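Local coordinates for uridine phosphorylase (Phytophthora capsici LT1534, PDB 6KD3), which probably catalyses the reversible phosphorolysis of uridine to uracil and ribose 1-phosphate, at residues P150-T156 with V267-T271. Numbering follows the deposited sequence.
Sequences PGTVVIT and VVCVT
Thr271 binds the carbonyl of Thr152 twice. Its OG1 donates to Thr152 O at 2.9 Å, in the carbonyl plane and on a lone pair, while its backbone N reaches the same oxygen at 3.1 Å from above that plane. The rotation of the side chain (chi1 47°) swings OG1 to the side of its own amide N, which brings both donors to Thr152 O. The two chains run roughly antiparallel, and a nearly straight bond from Gly151 N to Thr271 O (3.2 Å) completes this end. Thr152 turns its own hydroxyl back to Glu149 O. Beside these bonds, Val154 extends CG2 towards Thr271 CG2 at 4.1 Å.

Val153, the centre of an inverse gamma turn with a weak bond from Val154 N to Thr152 O, sends CG1 obliquely against CG1 of Val268 (3.6 Å); both methyls stand anti to their backbone N. Further along, Ile155 brings CG2 (3.5 Å) and CA (3.6 Å) to Val267 O, the CA as a C-H...O contact, and the side chain of Thr156 crosses that of Val267.

Within the phosphorylase-superfamily fold, the contact thus lays the loop between strands 136-141 and 159-160 against strand 265-269, outermost within this chain in a four-stranded parallel sheet, and the residues that follow it; Asn246 of strand 244-248 touches Val154, Cys269 and Thr271. Chemically, three hydrogen bonds fix the Gly151-Thr152 end, and Thr152 O, taking two donors across the contact, ties both the backbone and the side-chain rotation of Thr271 to the loop, whereas the far end has a methyl pair and a C-H...O contact but no conventional hydrogen bond between the two segments.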
loop_
_atom_site.group_PDB
_atom_site.type_symbol
_atom_site.label_atom_id
_atom_site.label_comp_id
_atom_site.label_asym_id
_atom_site.label_seq_id
_atom_site.Cartn_x
_atom_site.Cartn_y
_atom_site.Cartn_z
ATOM N N PRO A 150 -0.899 -26.030 -5.121
ATOM C CA PRO A 150 -1.236 -25.137 -4.006
ATOM C C PRO A 150 -0.687 -25.671 -2.703
ATOM O O PRO A 150 -0.508 -26.878 -2.532
ATOM C CB PRO A 150 -2.771 -25.114 -3.998
ATOM C CG PRO A 150 -3.149 -25.420 -5.410
ATOM C CD PRO A 150 -2.095 -26.409 -5.895
ATOM N N GLY A 151 -0.385 -24.745 -1.797
ATOM C CA GLY A 151 0.031 -25.086 -0.452
ATOM C C GLY A 151 1.523 -25.174 -0.217
ATOM O O GLY A 151 1.913 -25.615 0.870
ATOM N N THR A 152 2.370 -24.743 -1.177
ATOM C CA THR A 152 3.828 -24.855 -1.056
ATOM C C THR A 152 4.465 -23.507 -0.718
ATOM O O THR A 152 4.168 -22.491 -1.353
ATOM C CB THR A 152 4.443 -25.406 -2.348
ATOM O OG1 THR A 152 3.698 -26.542 -2.802
ATOM C CG2 THR A 152 5.849 -25.848 -2.112
ATOM N N VAL A 153 5.378 -23.513 0.265
ATOM C CA VAL A 153 5.862 -22.293 0.922
ATOM C C VAL A 153 7.110 -21.699 0.265
ATOM O O VAL A 153 8.142 -21.503 0.915
ATOM C CB VAL A 153 6.117 -22.595 2.410
ATOM C CG1 VAL A 153 6.348 -21.311 3.212
ATOM C CG2 VAL A 153 4.966 -23.501 2.990
ATOM N N VAL A 154 7.021 -21.359 -1.014
ATOM C CA VAL A 154 8.195 -20.913 -1.765
ATOM C C VAL A 154 8.988 -19.812 -1.059
ATOM O O VAL A 154 8.689 -18.627 -1.226
ATOM C CB VAL A 154 7.772 -20.421 -3.158
ATOM C CG1 VAL A 154 8.979 -19.818 -3.898
ATOM C CG2 VAL A 154 7.150 -21.545 -3.929
ATOM N N ILE A 155 10.014 -20.171 -0.282
ATOM C CA ILE A 155 10.880 -19.134 0.272
ATOM C C ILE A 155 11.639 -18.422 -0.873
ATOM O O ILE A 155 11.804 -18.960 -1.977
ATOM C CB ILE A 155 11.835 -19.724 1.327
ATOM C CG1 ILE A 155 11.031 -20.426 2.408
ATOM C CG2 ILE A 155 12.669 -18.627 2.039
ATOM C CD1 ILE A 155 11.672 -21.735 2.868
ATOM N N THR A 156 12.056 -17.179 -0.625
ATOM C CA THR A 156 12.603 -16.328 -1.681
ATOM C C THR A 156 14.123 -16.418 -1.703
ATOM O O THR A 156 14.782 -16.383 -0.655
ATOM C CB THR A 156 12.203 -14.847 -1.509
ATOM O OG1 THR A 156 10.790 -14.701 -1.284
ATOM C CG2 THR A 156 12.574 -14.033 -2.753
ATOM N N VAL A 267 11.431 -13.824 2.926
ATOM C CA VAL A 267 10.014 -13.844 2.590
ATOM C C VAL A 267 9.487 -15.281 2.679
ATOM O O VAL A 267 10.107 -16.210 2.140
ATOM C CB VAL A 267 9.802 -13.274 1.182
ATOM C CG1 VAL A 267 8.313 -13.230 0.813
ATOM C CG2 VAL A 267 10.442 -11.901 1.096
ATOM N N VAL A 268 8.324 -15.457 3.326
ATOM C CA VAL A 268 7.741 -16.773 3.609
ATOM C C VAL A 268 6.278 -16.769 3.160
ATOM O O VAL A 268 5.404 -16.312 3.904
ATOM C CB VAL A 268 7.855 -17.137 5.089
ATOM C CG1 VAL A 268 7.367 -18.542 5.321
ATOM C CG2 VAL A 268 9.281 -17.013 5.562
ATOM N N CYS A 269 5.992 -17.324 1.970
ATOM C CA CYS A 269 4.745 -16.994 1.267
ATOM C C CYS A 269 4.110 -18.229 0.649
ATOM O O CYS A 269 4.433 -18.599 -0.485
ATOM C CB CYS A 269 4.990 -15.938 0.201
ATOM S SG CYS A 269 4.989 -14.301 0.896
ATOM N N VAL A 270 3.169 -18.824 1.382
ATOM C CA VAL A 270 2.303 -19.864 0.852
ATOM C C VAL A 270 1.857 -19.423 -0.539
ATOM O O VAL A 270 1.538 -18.244 -0.746
ATOM C CB VAL A 270 1.126 -20.118 1.815
ATOM C CG1 VAL A 270 0.206 -18.960 1.840
ATOM C CG2 VAL A 270 0.387 -21.386 1.453
ATOM N N THR A 271 1.924 -20.321 -1.532
ATOM C CA THR A 271 1.397 -20.015 -2.864
ATOM C C THR A 271 -0.016 -20.549 -2.964
ATOM O O THR A 271 -0.280 -21.696 -2.585
ATOM C CB THR A 271 2.234 -20.608 -3.993
ATOM O OG1 THR A 271 2.544 -21.987 -3.709
ATOM C CG2 THR A 271 3.498 -19.788 -4.208
#